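Local coordinates for GST N-terminal domain-containing protein (Pseudomonas syringae pv. tomato, PDB 3IC8), which is of unknown function but has the N- and C-terminal domains of glutathione S-transferases, and so may bind glutathione, at residues P54-Q57 / I62-D65; K40-A45 / L226-A231; T66-R71 / H299-G304. All blocks are in the same frame, centred on the assembly; numbering follows the deposited sequence.

Contact 1: P54-Q57 / I62-D65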
loop_
_atom_site.group_PDB
_atom_site.type_symbol
_atom_site.label_atom_id
_atom_site.label_comp_id
_atom_site.label_asym_id
_atom_site.label_seq_id
_atom_site.Cartn_x
_atom_site.Cartn_y
_atom_site.Cartn_z
ATOM N N PRO A 54 -26.589 -7.020 10.867
ATOM C CA PRO A 54 -26.826 -5.618 11.141
ATOM C C PRO A 54 -28.143 -5.046 10.679
ATOM O O PRO A 54 -28.728 -5.523 9.754
ATOM C CB PRO A 54 -25.686 -4.956 10.413
ATOM C CG PRO A 54 -24.708 -5.941 10.302
ATOM C CD PRO A 54 -25.397 -7.183 10.056
ATOM N N VAL A 55 -28.577 -4.004 11.357
ATOM C CA VAL A 55 -29.832 -3.354 11.095
ATOM C C VAL A 55 -29.634 -1.867 10.929
ATOM O O VAL A 55 -28.857 -1.272 11.608
ATOM C CB VAL A 55 -30.817 -3.658 12.198
ATOM C CG1 VAL A 55 -31.871 -2.640 12.275
ATOM C CG2 VAL A 55 -31.423 -4.972 11.973
ATOM N N LEU A 56 -30.347 -1.278 9.996
ATOM C CA LEU A 56 -30.198 0.131 9.703
ATOM C C LEU A 56 -31.340 1.004 10.215
ATOM O O LEU A 56 -32.475 0.798 9.897
ATOM C CB LEU A 56 -30.050 0.313 8.214
ATOM C CG LEU A 56 -29.309 1.491 7.616
ATOM C CD1 LEU A 56 -30.085 2.087 6.527
ATOM C CD2 LEU A 56 -28.953 2.508 8.603
ATOM N N GLN A 57 -31.008 1.989 11.029
ATOM C CA GLN A 57 -32.002 2.906 11.524
ATOM C C GLN A 57 -31.788 4.302 11.010
ATOM O O GLN A 57 -30.722 4.844 11.123
ATOM C CB GLN A 57 -32.001 2.935 13.043
ATOM C CG GLN A 57 -32.840 4.009 13.629
ATOM C CD GLN A 57 -32.776 4.072 15.127
ATOM O OE1 GLN A 57 -31.906 3.515 15.736
ATOM N NE2 GLN A 57 -33.712 4.747 15.718
ATOM N N ILE A 62 -36.874 1.608 10.325
ATOM C CA ILE A 62 -35.972 0.545 10.617
ATOM C C ILE A 62 -35.872 -0.350 9.416
ATOM O O ILE A 62 -36.859 -0.770 8.894
ATOM C CB ILE A 62 -36.452 -0.217 11.838
ATOM C CG1 ILE A 62 -36.094 0.568 13.080
ATOM C CG2 ILE A 62 -35.763 -1.511 11.965
ATOM C CD1 ILE A 62 -37.158 1.388 13.588
ATOM N N TYR A 63 -34.659 -0.623 8.975
ATOM C CA TYR A 63 -34.440 -1.432 7.798
ATOM C C TYR A 63 -33.739 -2.724 8.131
ATOM O O TYR A 63 -32.686 -2.725 8.684
ATOM C CB TYR A 63 -33.630 -0.652 6.784
ATOM C CG TYR A 63 -34.302 0.586 6.299
ATOM C CD1 TYR A 63 -34.963 0.606 5.113
ATOM C CD2 TYR A 63 -34.286 1.730 7.039
ATOM C CE1 TYR A 63 -35.561 1.704 4.684
ATOM C CE2 TYR A 63 -34.884 2.816 6.612
ATOM C CZ TYR A 63 -35.523 2.807 5.431
ATOM O OH TYR A 63 -36.136 3.927 4.990
ATOM N N CYS A 64 -34.365 -3.820 7.753
ATOM C CA CYS A 64 -33.954 -5.162 8.085
ATOM C C CYS A 64 -33.433 -5.847 6.872
ATOM O O CYS A 64 -34.006 -5.762 5.841
ATOM C CB CYS A 64 -35.146 -5.962 8.568
ATOM S SG CYS A 64 -35.911 -5.395 10.027
ATOM N N ASP A 65 -32.309 -6.506 7.004
ATOM C CA ASP A 65 -31.745 -7.266 5.924
ATOM C C ASP A 65 -30.783 -6.414 5.161
ATOM O O ASP A 65 -31.128 -5.356 4.710
ATOM C CB ASP A 65 -32.822 -7.798 5.002
ATOM C CG ASP A 65 -32.321 -8.895 4.114
ATOM O OD1 ASP A 65 -32.228 -10.030 4.559
ATOM O OD2 ASP A 65 -31.998 -8.640 2.970
#
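Tyr63 and Leu56 face each other as an antiparallel hydrogen-bonded pair. Tyr63 N donates to Leu56 O over 2.8 Å. Leu56 N donates to Tyr63 O over 3.0 Å. The Tyr63 side chain starts beside its partner: CB is 4.0 Å from Leu56 CB. CG stands beside the backbone N (chi1 -62°), which sets the ring edge beside Leu56 O. Tyr63 CD2 is 3.5 Å from Leu56 O, and that oxygen lies in the plane of the ring. Further out the ring stacks on His299, and OH is hydrogen-bonded to Arg72 NE. On the sheet face that carries Ile62 and Gln57, Val55 CG1 touches Ile62 CG2 at 4.1 Å. Ile62 also packs on Leu46 and Thr47 of helix 41-47, while Gln57 OE1 bonds to His7 NE2. Pro54, before the pair, follows a cis peptide bond, and Asp65, after it, is the N-cap of helix 66-76. A cis-proline, then a beta hairpin, then a helix is the C-terminal half of the thioredoxin-like fold. In glutathione S-transferases this region forms part of the glutathione site, and may do so here.

Contact 2: K40-A45 / L226-A231; sequences KPDLTA and LSSAAA
Asp42 and Ser228 point their side chains at each other from two neighbouring helices. Each CB is directed toward the other segment, and Asp42 CB and Ser228 CB are 3.8 Å apart. Asp42 turns its CG to the side of its own backbone N (chi1 -62°). This brings OD2 in front of Ser228. Ser228 OG sits between its backbone N and carbonyl carbon (chi1 77°), on the side facing the carboxylate. Ser228 OG donates to Asp42 OD2. The separation of these two oxygens, 2.5 Å, is very short, so its exact value is doubtful. The other oxygen, OD1, makes a salt bridge with Arg292 NH2. The carboxylate is thus gripped by a hydroxyl at one oxygen and a guanidinium group at the other. Together these partners would limit its rotation.

Helix 41-47 belongs to the thioredoxin-like domain, where it follows strand 28-33. Helix 228-237 comes much later, after strand 222-225, which adds to the edge of the same sheet beside strand 28-33. The contact therefore ties a late part of the chain back onto the N-terminal domain. Ser228 also rests on Val32 of strand 28-33, and Asp42 on Ile232.

Ser228 is the first residue of its helix. Ser227 is the N-cap, and its OG accepts from Ala230 N at 3.0 Å. Asp42 OD2 is 3.9 Å from Ala229 N, too far for a bond. A negative charge beside this helix start may still be favoured by the helix dipole. A water bridges the two backbones. It donates to Ser228 O at 2.8 Å and, weakly, to Asp42 O at 3.3 Å.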
loop_
_atom_site.group_PDB
_atom_site.type_symbol
_atom_site.label_atom_id
_atom_site.label_comp_id
_atom_site.label_asym_id
_atom_site.label_seq_id
_atom_site.Cartn_x
_atom_site.Cartn_y
_atom_site.Cartn_z
ATOM N N LYS A 40 -32.668 -9.084 23.142
ATOM C CA LYS A 40 -32.056 -7.812 22.855
ATOM C C LYS A 40 -33.132 -6.774 22.820
ATOM O O LYS A 40 -33.605 -6.402 21.784
ATOM C CB LYS A 40 -31.334 -7.870 21.530
ATOM C CG LYS A 40 -30.323 -8.960 21.425
ATOM C CD LYS A 40 -29.852 -9.144 20.021
ATOM C CE LYS A 40 -29.161 -10.458 19.848
ATOM N NZ LYS A 40 -27.826 -10.310 19.246
ATOM N N PRO A 41 -33.528 -6.343 23.996
ATOM C CA PRO A 41 -34.706 -5.509 24.204
ATOM C C PRO A 41 -34.666 -4.141 23.557
ATOM O O PRO A 41 -35.643 -3.740 22.989
ATOM C CB PRO A 41 -34.758 -5.381 25.712
ATOM C CG PRO A 41 -33.429 -5.789 26.171
ATOM C CD PRO A 41 -32.961 -6.797 25.260
ATOM N N ASP A 42 -33.557 -3.444 23.635
ATOM C CA ASP A 42 -33.435 -2.202 22.921
ATOM C C ASP A 42 -33.516 -2.407 21.422
ATOM O O ASP A 42 -34.036 -1.580 20.722
ATOM C CB ASP A 42 -32.185 -1.439 23.328
ATOM C CG ASP A 42 -32.201 -1.050 24.778
ATOM O OD1 ASP A 42 -33.052 -1.575 25.494
ATOM O OD2 ASP A 42 -31.374 -0.237 25.209
ATOM N N LEU A 43 -32.989 -3.501 20.917
ATOM C CA LEU A 43 -33.150 -3.803 19.522
ATOM C C LEU A 43 -34.566 -4.118 19.094
ATOM O O LEU A 43 -35.060 -3.538 18.166
ATOM C CB LEU A 43 -32.249 -4.959 19.183
ATOM C CG LEU A 43 -31.749 -5.189 17.776
ATOM C CD1 LEU A 43 -32.397 -6.369 17.216
ATOM C CD2 LEU A 43 -31.924 -4.021 16.899
ATOM N N THR A 44 -35.230 -5.016 19.795
ATOM C CA THR A 44 -36.608 -5.370 19.480
ATOM C C THR A 44 -37.597 -4.270 19.768
ATOM O O THR A 44 -38.691 -4.286 19.288
ATOM C CB THR A 44 -37.050 -6.606 20.180
ATOM O OG1 THR A 44 -36.785 -6.469 21.559
ATOM C CG2 THR A 44 -36.300 -7.773 19.672
ATOM N N ALA A 45 -37.167 -3.303 20.548
ATOM C CA ALA A 45 -37.953 -2.138 20.766
ATOM C C ALA A 45 -38.174 -1.411 19.476
ATOM O O ALA A 45 -39.241 -0.920 19.255
ATOM C CB ALA A 45 -37.273 -1.246 21.722
ATOM N N LEU A 226 -23.116 5.486 19.448
ATOM C CA LEU A 226 -24.380 5.932 19.939
ATOM C C LEU A 226 -24.928 4.866 20.825
ATOM O O LEU A 226 -24.906 3.736 20.483
ATOM C CB LEU A 226 -25.320 6.206 18.789
ATOM C CG LEU A 226 -26.733 6.595 19.146
ATOM C CD1 LEU A 226 -26.739 7.904 19.762
ATOM C CD2 LEU A 226 -27.654 6.551 17.982
ATOM N N SER A 227 -25.426 5.231 21.980
ATOM C CA SER A 227 -25.985 4.264 22.882
ATOM C C SER A 227 -27.286 3.745 22.364
ATOM O O SER A 227 -27.950 4.397 21.619
ATOM C CB SER A 227 -26.166 4.856 24.261
ATOM O OG SER A 227 -27.340 5.589 24.356
ATOM N N SER A 228 -27.645 2.547 22.764
ATOM C CA SER A 228 -28.886 1.948 22.335
ATOM C C SER A 228 -30.099 2.701 22.805
ATOM O O SER A 228 -31.077 2.777 22.129
ATOM C CB SER A 228 -28.955 0.480 22.704
ATOM O OG SER A 228 -29.230 0.283 24.051
ATOM N N ALA A 229 -30.020 3.242 23.994
ATOM C CA ALA A 229 -31.064 4.063 24.537
ATOM C C ALA A 229 -31.253 5.345 23.764
ATOM O O ALA A 229 -32.349 5.789 23.566
ATOM C CB ALA A 229 -30.789 4.344 25.967
ATOM N N ALA A 230 -30.164 5.945 23.345
ATOM C CA ALA A 230 -30.231 7.169 22.586
ATOM C C ALA A 230 -30.923 6.922 21.274
ATOM O O ALA A 230 -31.610 7.747 20.760
ATOM C CB ALA A 230 -28.889 7.722 22.382
ATOM N N ALA A 231 -30.691 5.759 20.728
ATOM C CA ALA A 231 -31.296 5.346 19.497
ATOM C C ALA A 231 -32.789 5.185 19.607
ATOM O O ALA A 231 -33.505 5.525 18.719
ATOM C CB ALA A 231 -30.665 4.104 19.036
HETATM O O HOH W 1 -31.658 0.681 20.345
#

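Contact 3: T66-R71 / H299-G304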
loop_
_atom_site.group_PDB
_atom_site.type_symbol
_atom_site.label_atom_id
_atom_site.label_comp_id
_atom_site.label_asym_id
_atom_site.label_seq_id
_atom_site.Cartn_x
_atom_site.Cartn_y
_atom_site.Cartn_z
ATOM N N THR A 66 -29.565 -6.885 5.020
ATOM C CA THR A 66 -28.553 -6.096 4.361
ATOM C C THR A 66 -28.861 -5.834 2.920
ATOM O O THR A 66 -28.456 -4.858 2.382
ATOM C CB THR A 66 -27.142 -6.637 4.534
ATOM O OG1 THR A 66 -26.981 -7.836 3.792
ATOM C CG2 THR A 66 -26.904 -6.901 5.942
ATOM N N ALA A 67 -29.564 -6.728 2.278
ATOM C CA ALA A 67 -29.859 -6.513 0.895
ATOM C C ALA A 67 -30.722 -5.282 0.694
ATOM O O ALA A 67 -30.551 -4.554 -0.231
ATOM C CB ALA A 67 -30.510 -7.707 0.340
ATOM N N LEU A 68 -31.680 -5.103 1.570
ATOM C CA LEU A 68 -32.517 -3.935 1.619
ATOM C C LEU A 68 -31.765 -2.687 1.996
ATOM O O LEU A 68 -32.060 -1.628 1.538
ATOM C CB LEU A 68 -33.668 -4.156 2.574
ATOM C CG LEU A 68 -34.778 -3.143 2.490
ATOM C CD1 LEU A 68 -35.551 -3.353 1.265
ATOM C CD2 LEU A 68 -35.642 -3.222 3.659
HETATM N N MSE A 69 -30.803 -2.848 2.874
HETATM C CA MSE A 69 -30.032 -1.763 3.396
HETATM C C MSE A 69 -29.289 -1.088 2.277
HETATM O O MSE A 69 -29.147 0.104 2.262
HETATM C CB MSE A 69 -29.065 -2.293 4.432
HETATM C CG MSE A 69 -28.271 -1.265 5.141
HETATM SE SE MSE A 69 -26.885 -1.956 6.289
HETATM C CE MSE A 69 -25.373 -1.336 5.378
ATOM N N ALA A 70 -28.826 -1.873 1.329
ATOM C CA ALA A 70 -28.120 -1.347 0.199
ATOM C C ALA A 70 -28.978 -0.439 -0.625
ATOM O O ALA A 70 -28.537 0.580 -1.052
ATOM C CB ALA A 70 -27.625 -2.453 -0.645
ATOM N N ARG A 71 -30.205 -0.824 -0.861
ATOM C CA ARG A 71 -31.115 0.028 -1.571
ATOM C C ARG A 71 -31.501 1.324 -0.889
ATOM O O ARG A 71 -31.691 2.299 -1.535
ATOM C CB ARG A 71 -32.318 -0.761 -2.033
ATOM C CG ARG A 71 -31.926 -1.684 -3.107
ATOM C CD ARG A 71 -32.976 -2.613 -3.532
ATOM N NE ARG A 71 -32.401 -3.690 -4.302
ATOM C CZ ARG A 71 -32.145 -3.643 -5.590
ATOM N NH1 ARG A 71 -32.415 -2.580 -6.279
ATOM N NH2 ARG A 71 -31.630 -4.668 -6.185
ATOM N N HIS A 299 -39.141 -1.938 7.631
ATOM C CA HIS A 299 -39.087 -2.281 6.231
ATOM C C HIS A 299 -38.422 -3.607 5.951
ATOM O O HIS A 299 -37.375 -3.888 6.454
ATOM C CB HIS A 299 -38.380 -1.203 5.444
ATOM C CG HIS A 299 -38.754 0.179 5.826
ATOM N ND1 HIS A 299 -39.178 1.103 4.910
ATOM C CD2 HIS A 299 -38.704 0.818 7.006
ATOM C CE1 HIS A 299 -39.405 2.241 5.515
ATOM N NE2 HIS A 299 -39.127 2.095 6.788
ATOM N N PHE A 300 -39.078 -4.409 5.133
ATOM C CA PHE A 300 -38.624 -5.726 4.769
ATOM C C PHE A 300 -38.662 -5.876 3.290
ATOM O O PHE A 300 -39.504 -5.349 2.655
ATOM C CB PHE A 300 -39.545 -6.782 5.310
ATOM C CG PHE A 300 -39.610 -6.843 6.765
ATOM C CD1 PHE A 300 -38.665 -7.491 7.471
ATOM C CD2 PHE A 300 -40.652 -6.285 7.430
ATOM C CE1 PHE A 300 -38.749 -7.552 8.796
ATOM C CE2 PHE A 300 -40.724 -6.354 8.752
ATOM C CZ PHE A 300 -39.785 -6.995 9.432
ATOM N N PRO A 301 -37.750 -6.641 2.751
ATOM C CA PRO A 301 -37.775 -7.009 1.348
ATOM C C PRO A 301 -38.792 -8.086 1.053
ATOM O O PRO A 301 -39.153 -8.810 1.927
ATOM C CB PRO A 301 -36.381 -7.551 1.140
ATOM C CG PRO A 301 -35.945 -7.960 2.414
ATOM C CD PRO A 301 -36.551 -7.134 3.413
ATOM N N ARG A 302 -39.232 -8.204 -0.176
ATOM C CA ARG A 302 -40.041 -9.341 -0.517
ATOM C C ARG A 302 -39.252 -10.625 -0.366
ATOM O O ARG A 302 -39.757 -11.596 0.130
ATOM C CB ARG A 302 -40.606 -9.235 -1.918
ATOM C CG ARG A 302 -41.489 -8.076 -2.176
ATOM C CD ARG A 302 -42.377 -8.380 -3.319
ATOM N NE ARG A 302 -43.719 -7.841 -3.171
ATOM C CZ ARG A 302 -44.680 -8.375 -2.441
ATOM N NH1 ARG A 302 -44.484 -9.464 -1.757
ATOM N NH2 ARG A 302 -45.848 -7.801 -2.387
ATOM N N LEU A 303 -38.008 -10.622 -0.799
ATOM C CA LEU A 303 -37.212 -11.819 -0.787
ATOM C C LEU A 303 -36.821 -12.268 0.589
ATOM O O LEU A 303 -36.296 -11.533 1.356
ATOM C CB LEU A 303 -35.968 -11.637 -1.621
ATOM C CG LEU A 303 -36.138 -11.108 -3.026
ATOM C CD1 LEU A 303 -34.876 -11.226 -3.750
ATOM C CD2 LEU A 303 -37.216 -11.826 -3.740
ATOM N N GLY A 304 -37.096 -13.521 0.863
ATOM C CA GLY A 304 -36.741 -14.126 2.107
ATOM C C GLY A 304 -37.676 -13.886 3.253
ATOM O O GLY A 304 -37.388 -14.251 4.351
#
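Leu68 extends CG away from its backbone N (chi1 -167°), beside the carbonyl carbon. With chi2 at 73°, CD2 becomes the methyl that meets His299 and Pro301. His299 takes chi1 of -43°, with CG on the side of its own N. Its CB starts toward the helix, but the imidazole then leads away from Leu68. Only the inner part of the histidine is left for the leucine to touch.

Leu68 CD2 makes the closest approaches. Leu68 CD2 lies 3.4 Å from His299 O and 3.8 Å from His299 CB. Leu68 CD2 also comes within 3.9 Å of Phe300 N. Beyond the end of the strand, Pro301 turns its ring toward the helix, and Pro301 CD is 4.0 Å from Leu68 CD2. One branch of Leu68 thus presses against the backbone where strand 296-300 ends.

The contact joins helix 66-76 of the thioredoxin-like domain to strand 296-300, from the last part of the chain, which lies next to strand 61-63 in the sheet. Phe300 sends its side chain away from the helix and packs against Cys64 and Phe305. On the helix, Met69, a selenomethionine, packs on Ala18 and Met21 of helix 16-25. Helix 66-76 thus packs on helix 16-25 along one side and on the end of strand 296-300 along another.

The imidazole of His299 has its own polar partners: ND1 bonds to Glu283 OE2 and NE2 to Asp61 OD1. Carboxylates at both nitrogens would tend to favour a protonated ring. The leucine side is different in kind. It is buried and rests on van der Waals packing, with no directed bond between 66-71 and 299-304.

Overall arrangement
Contacts 1 and 3 are close, with centres 9 Å apart. Contact 2 is more remote, its centre 13 Å from that of contact 1 and 21 Å from that of contact 3. Strands 55-58, 61-63 and 296-300 lie side by side in one mixed sheet. Ile62 O and His299 N, 2.9 Å apart, bond contact 1 to contact 3. Gln57 NE2, 3.1 Å from Ala231 O, links contact 1 to contact 2. Along the chain, the segments of contact 1 fall between those of contact 2, while contacts 2 and 3 alternate. Residues 226-231 and 299-304 both return from late sequence to the glutathione S-transferase-like N-terminal domain. Late parts of the chain thus extend and cover the sheet of that domain.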